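Local coordinates for protein bazooka, isoform C,LD29223p (Drosophila melanogaster, PDB 5OAK) that probably binds phosphatidylinositol and phosphatidic acid, and receives the PDZ-binding motif of the cell polarity protein Par6 on its first PDZ domain, the part modelled here, at residues A[65-68]-A[69-72]; A[71-74]-A[75-78]. All blocks are in the same frame, centred on the assembly; numbering follows the deposited sequence. Where two conformers were deposited one is given.

Contact 1 of 2, residues A[65-68]-A[69-72]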
ATOM      1  N   GLY A  65       2.203   4.341 -13.392  1.00 18.52           N
ATOM      2  CA  GLY A  65       3.005   5.284 -14.159  1.00 19.60           C
ATOM      3  C   GLY A  65       4.147   5.855 -13.357  1.00 19.18           C
ATOM      4  O   GLY A  65       5.050   6.476 -13.956  1.00 20.88           O
ATOM      5  N   LEU A  66       4.150   5.675 -12.045  1.00 19.73           N
ATOM      6  CA  LEU A  66       5.267   6.187 -11.250  1.00 19.70           C
ATOM      7  C   LEU A  66       6.417   5.188 -11.254  1.00 21.69           C
ATOM      8  O   LEU A  66       6.189   3.955 -11.323  1.00 22.54           O
ATOM      9  CB  LEU A  66       4.852   6.465  -9.800  1.00 20.13           C
ATOM     10  CG  LEU A  66       3.770   7.520  -9.637  1.00 19.83           C
ATOM     11  CD1 LEU A  66       3.561   7.776  -8.120  1.00 21.46           C
ATOM     12  CD2 LEU A  66       4.107   8.813 -10.353  1.00 23.00           C
ATOM     13  N   THR A  67       7.643   5.709 -11.157  1.00 22.35           N
ATOM     14  CA  THR A  67       8.786   4.826 -11.083  1.00 23.99           C
ATOM     15  C   THR A  67       8.804   4.141  -9.711  1.00 25.59           C
ATOM     16  O   THR A  67       8.114   4.566  -8.732  1.00 24.82           O
ATOM     17  CB  THR A  67      10.120   5.574 -11.278  1.00 25.16           C
ATOM     18  OG1 THR A  67      10.374   6.321 -10.078  1.00 26.29           O
ATOM     19  CG2 THR A  67      10.124   6.513 -12.497  1.00 27.61           C
ATOM     20  N   GLU A  68       9.581   3.079  -9.635  1.00 27.69           N
ATOM     21  CA  GLU A  68       9.679   2.335  -8.392  1.00 30.53           C
ATOM     22  C   GLU A  68      10.133   3.274  -7.247  1.00 31.51           C
ATOM     23  O   GLU A  68       9.618   3.228  -6.124  1.00 32.70           O
ATOM     24  CB  GLU A  68      10.644   1.139  -8.580  1.00 35.09           C
ATOM     25  CG  GLU A  68      10.573   0.214  -7.439  1.00 37.00           C
ATOM     26  CD  GLU A  68      11.324  -1.107  -7.617  1.00 43.80           C
ATOM     27  OE1 GLU A  68      11.603  -1.762  -6.587  1.00 44.66           O
ATOM     28  OE2 GLU A  68      11.605  -1.511  -8.752  1.00 49.97           O
ATOM     29  N   SER A  69      11.064   4.159  -7.553  1.00 33.37           N
ATOM     30  CA  SER A  69      11.577   5.111  -6.571  0.62 31.27           C
ATOM     31  C   SER A  69      10.533   6.149  -6.183  1.00 28.29           C
ATOM     32  O   SER A  69      10.430   6.516  -5.019  1.00 30.03           O
ATOM     33  CB  SER A  69      12.823   5.815  -7.118  0.62 36.16           C
ATOM     34  OG  SER A  69      13.288   6.839  -6.242  0.62 41.35           O
ATOM     35  N   GLN A  70       9.767   6.624  -7.158  1.00 24.42           N
ATOM     36  CA  GLN A  70       8.699   7.546  -6.843  1.00 22.53           C
ATOM     37  C   GLN A  70       7.652   6.914  -5.925  1.00 23.70           C
ATOM     38  O   GLN A  70       7.094   7.607  -5.059  1.00 23.39           O
ATOM     39  CB  GLN A  70       8.024   8.001  -8.137  1.00 22.64           C
ATOM     40  CG  GLN A  70       8.803   9.058  -8.935  1.00 23.22           C
ATOM     41  CD  GLN A  70       8.023   9.426 -10.202  1.00 20.94           C
ATOM     42  OE1 GLN A  70       7.698   8.564 -11.016  1.00 23.04           O
ATOM     43  NE2 GLN A  70       7.645  10.699 -10.320  1.00 23.56           N
ATOM     44  N   VAL A  71       7.353   5.621  -6.131  1.00 21.55           N
ATOM     45  CA  VAL A  71       6.324   4.973  -5.288  1.00 21.29           C
ATOM     46  C   VAL A  71       6.844   4.905  -3.848  1.00 25.29           C
ATOM     47  O   VAL A  71       6.117   5.185  -2.913  1.00 23.20           O
ATOM     48  CB  VAL A  71       5.960   3.584  -5.832  1.00 21.79           C
ATOM     49  CG1 VAL A  71       5.145   2.784  -4.819  1.00 25.15           C
ATOM     50  CG2 VAL A  71       5.215   3.692  -7.148  1.00 24.00           C
ATOM     51  N   GLN A  72       8.126   4.591  -3.691  1.00 25.02           N
ATOM     52  CA  GLN A  72       8.701   4.480  -2.355  1.00 27.23           C
ATOM     53  C   GLN A  72       8.635   5.852  -1.677  1.00 26.53           C
ATOM     54  O   GLN A  72       8.313   5.963  -0.497  1.00 26.28           O
ATOM     55  CB  GLN A  72      10.141   3.973  -2.418  1.00 30.02           C
ATOM     56  CG  GLN A  72      10.190   2.479  -2.652  1.00 34.15           C
ATOM     57  CD  GLN A  72      11.602   2.006  -2.895  0.91 39.94           C
ATOM     58  OE1 GLN A  72      12.545   2.732  -2.613  0.65 44.10           O
ATOM     59  NE2 GLN A  72      11.756   0.807  -3.447  0.86 41.96           N
TER
HETATM   60  O   HOH W   1       9.992  -1.075  -4.431  1.00 37.83           O
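Thr67 and Gln70 exchange bonds at the start of helix 68-78 in the PDZ part of this engineered fusion. Gln70 N donates to Thr67 OG1 at 3.0 Å, nearly straight at 164°, which places Thr67 at the N-cap. The return bond comes from the Gln70 side chain, which sets off with CG anti to its own carbonyl carbon (chi1 -77°), a torsion that turns the chain back toward the residues before the helix. CB passes close to OG1 and the carbonyl O of Thr67, and CG comes within 3.4 Å of Thr67 OG1. The chain then runs extended, crossing the Thr67 side chain at about a right angle. At its end OE1 takes the N-H of Thr67 N at 2.9 Å and 170°, in the carbonyl plane and on a lone pair. This reciprocal pair is a capping box. NE2, the other branch of the amide, ends 4.0 Å from Leu66 CD2. Beside the capping box, Leu66 CB meets CG2 of the buried Val71 at 3.9 Å, an apolar touch. Across the first turn, from Glu68 to Gln72, a water donates to Glu68 OE1 and accepts from Gln72 NE2, both at 2.8 Å, linking two side chains that also pack on Gly113 and Val110 of the second subunit. Two neutral oxygens thus satisfy the amides of Thr67 and Gln70, while the carboxylate of Glu68 in the first turn probably interacts favourably with the positive end of the helix dipole.

Contact 2 of 2, residues A[71-74]-A[75-78]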
ATOM      1  N   VAL A  71       7.353   5.621  -6.131  1.00 21.55           N
ATOM      2  CA  VAL A  71       6.324   4.973  -5.288  1.00 21.29           C
ATOM      3  C   VAL A  71       6.844   4.905  -3.848  1.00 25.29           C
ATOM      4  O   VAL A  71       6.117   5.185  -2.913  1.00 23.20           O
ATOM      5  CB  VAL A  71       5.960   3.584  -5.832  1.00 21.79           C
ATOM      6  CG1 VAL A  71       5.145   2.784  -4.819  1.00 25.15           C
ATOM      7  CG2 VAL A  71       5.215   3.692  -7.148  1.00 24.00           C
ATOM      8  N   GLN A  72       8.126   4.591  -3.691  1.00 25.02           N
ATOM      9  CA  GLN A  72       8.701   4.480  -2.355  1.00 27.23           C
ATOM     10  C   GLN A  72       8.635   5.852  -1.677  1.00 26.53           C
ATOM     11  O   GLN A  72       8.313   5.963  -0.497  1.00 26.28           O
ATOM     12  CB  GLN A  72      10.141   3.973  -2.418  1.00 30.02           C
ATOM     13  CG  GLN A  72      10.190   2.479  -2.652  1.00 34.15           C
ATOM     14  CD  GLN A  72      11.602   2.006  -2.895  0.91 39.94           C
ATOM     15  OE1 GLN A  72      12.545   2.732  -2.613  0.65 44.10           O
ATOM     16  NE2 GLN A  72      11.756   0.807  -3.447  0.86 41.96           N
ATOM     17  N   GLU A  73       8.952   6.896  -2.436  1.00 26.94           N
ATOM     18  CA  GLU A  73       8.895   8.255  -1.897  1.00 27.69           C
ATOM     19  C   GLU A  73       7.481   8.639  -1.507  1.00 25.45           C
ATOM     20  O   GLU A  73       7.272   9.283  -0.485  1.00 27.04           O
ATOM     21  CB  GLU A  73       9.439   9.280  -2.896  1.00 31.01           C
ATOM     22  CG  GLU A  73       9.441  10.730  -2.359  1.00 38.23           C
ATOM     23  CD  GLU A  73      10.067  10.894  -0.962  0.46 50.57           C
ATOM     24  OE1 GLU A  73      11.103  10.254  -0.676  0.53 55.62           O
ATOM     25  OE2 GLU A  73       9.527  11.678  -0.145  0.92 56.19           O
ATOM     26  N   GLN A  74       6.487   8.295  -2.317  1.00 22.82           N
ATOM     27  CA  GLN A  74       5.144   8.656  -1.932  0.54 24.93           C
ATOM     28  C   GLN A  74       4.679   7.850  -0.711  1.00 23.77           C
ATOM     29  O   GLN A  74       3.931   8.371   0.099  1.00 23.59           O
ATOM     30  CB  GLN A  74       4.226   8.511  -3.148  0.54 26.71           C
ATOM     31  CG  GLN A  74       4.643   9.519  -4.234  0.54 28.50           C
ATOM     32  CD  GLN A  74       4.743  10.974  -3.690  0.54 31.85           C
ATOM     33  OE1 GLN A  74       5.739  11.663  -3.880  0.54 35.46           O
ATOM     34  NE2 GLN A  74       3.720  11.407  -3.011  0.54 36.34           N
ATOM     35  N   LEU A  75       5.148   6.601  -0.553  1.00 23.36           N
ATOM     36  CA  LEU A  75       4.845   5.870   0.680  1.00 25.96           C
ATOM     37  C   LEU A  75       5.431   6.586   1.889  1.00 25.41           C
ATOM     38  O   LEU A  75       4.788   6.686   2.928  1.00 25.81           O
ATOM     39  CB  LEU A  75       5.425   4.477   0.665  1.00 28.08           C
ATOM     40  CG  LEU A  75       4.639   3.574  -0.228  1.00 31.06           C
ATOM     41  CD1 LEU A  75       5.448   2.293  -0.509  1.00 31.77           C
ATOM     42  CD2 LEU A  75       3.343   3.234   0.450  1.00 37.43           C
ATOM     43  N   ARG A  76       6.680   7.013   1.768  1.00 25.86           N
ATOM     44  CA  ARG A  76       7.317   7.696   2.897  1.00 28.33           C
ATOM     45  C   ARG A  76       6.546   8.957   3.244  1.00 26.30           C
ATOM     46  O   ARG A  76       6.322   9.263   4.418  1.00 29.35           O
ATOM     47  CB  ARG A  76       8.780   8.045   2.573  1.00 31.64           C
ATOM     48  CG  ARG A  76       9.697   6.829   2.568  1.00 38.16           C
ATOM     49  CD  ARG A  76      11.193   7.186   2.384  1.00 44.28           C
ATOM     50  NE  ARG A  76      11.943   6.018   1.936  1.00 53.56           N
ATOM     51  CZ  ARG A  76      12.317   5.814   0.668  1.00 60.00           C
ATOM     52  NH1 ARG A  76      12.053   6.724  -0.281  1.00 58.96           N
ATOM     53  NH2 ARG A  76      12.977   4.705   0.348  1.00 65.44           N
ATOM     54  N   ARG A  77       6.133   9.700   2.239  1.00 24.33           N
ATOM     55  CA  ARG A  77       5.331  10.887   2.479  1.00 27.02           C
ATOM     56  C   ARG A  77       3.992  10.582   3.159  1.00 25.13           C
ATOM     57  O   ARG A  77       3.612  11.236   4.145  1.00 27.71           O
ATOM     58  CB  ARG A  77       5.084  11.638   1.172  1.00 32.64           C
ATOM     59  CG  ARG A  77       6.230  12.455   0.742  1.00 41.61           C
ATOM     60  CD  ARG A  77       5.696  13.486  -0.279  1.00 47.81           C
ATOM     61  NE  ARG A  77       6.699  14.491  -0.588  1.00 56.84           N
ATOM     62  CZ  ARG A  77       7.192  14.705  -1.797  1.00 58.78           C
ATOM     63  NH1 ARG A  77       6.745  14.003  -2.817  1.00 53.68           N
ATOM     64  NH2 ARG A  77       8.118  15.640  -1.986  1.00 64.06           N
ATOM     65  N   ALA A  78       3.295   9.570   2.669  1.00 24.30           N
ATOM     66  CA  ALA A  78       2.010   9.207   3.225  1.00 23.73           C
ATOM     67  C   ALA A  78       2.160   8.774   4.671  1.00 24.10           C
ATOM     68  O   ALA A  78       1.234   8.983   5.485  1.00 26.55           O
ATOM     69  CB  ALA A  78       1.380   8.068   2.404  1.00 25.02           C
TER
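Leu75 N donates to Val71 O at 2.9 Å, one of four successive i to i+4 bonds from Leu75 to Ala78 that establish regular helix. The Leu75 side chain runs back along that carbonyl, CG and CD1 both close to Val71 O, and CD1 reaches Val71 CG1 at 4.3 Å. Both residues are buried on the inward face of the helix and pack on Leu33 of strand 33-38, and Leu75 also touches Leu115 of the second subunit. In the PDZ fold helix 68-78 and strand 21-25 flank the peptide groove, and Leu115 probably belongs to the fused Par6 motif. The extended Arg76 chain lies beside that of Gln72, the two pointing the same way, with the amide and guanidinium planes 89° apart and Arg76 NH2 3.6 Å from Gln72 OE1. Arg76 NH1 makes a long salt bridge of 3.7 Å to Glu73 OE1, which sits at the guanidinium edge. The stronger partner of Arg76 is Gly107 of the second subunit, whose O accepts from NE; Gly107 probably lies in the glycine-rich linker, which would make the bond a feature of the construct. With this arginine cut back to an alanine, Glu73 OE1 would probably lose its opposite charge and Gly107 O of the second subunit its donor. Arg77 takes the other carboxylate oxygen over a guanidinium face: Glu73 OE2 lies 3.5 Å from Arg77 CG and 4.0 Å from NE, well out of plane, so no N-H points at it, and any attraction is probably one of charge. Gln74 adopts two conformers; in one, bent at chi2 (-52°), OE1 accepts a weak bond from Arg77 NH1 at 2.8 Å and 125°, which is therefore doubtful. Ala78 CB rests against Gln74 O, and Ala78 packs on Ile58 and Asn59.

In the fold
Contacts 1 and 2 follow each other along the chain within the PDZ domain, their centres 8 Å apart and both on the same side of its centre. They overlap at Val71 and Gln72: residues 65-72 carry the end of the loop after strand 61-62 into helix 68-78, and residues 71-78 complete that helix. Contact 1 lies at the surface, contact 2 partly buried against strands 33-38 and 54-58. Both touch the second subunit, Val110 and Gly113 near the helix start and Leu115 further on. These residues probably come from its fused Par6 tail, consistent with this helix forming one wall of the site for that motif.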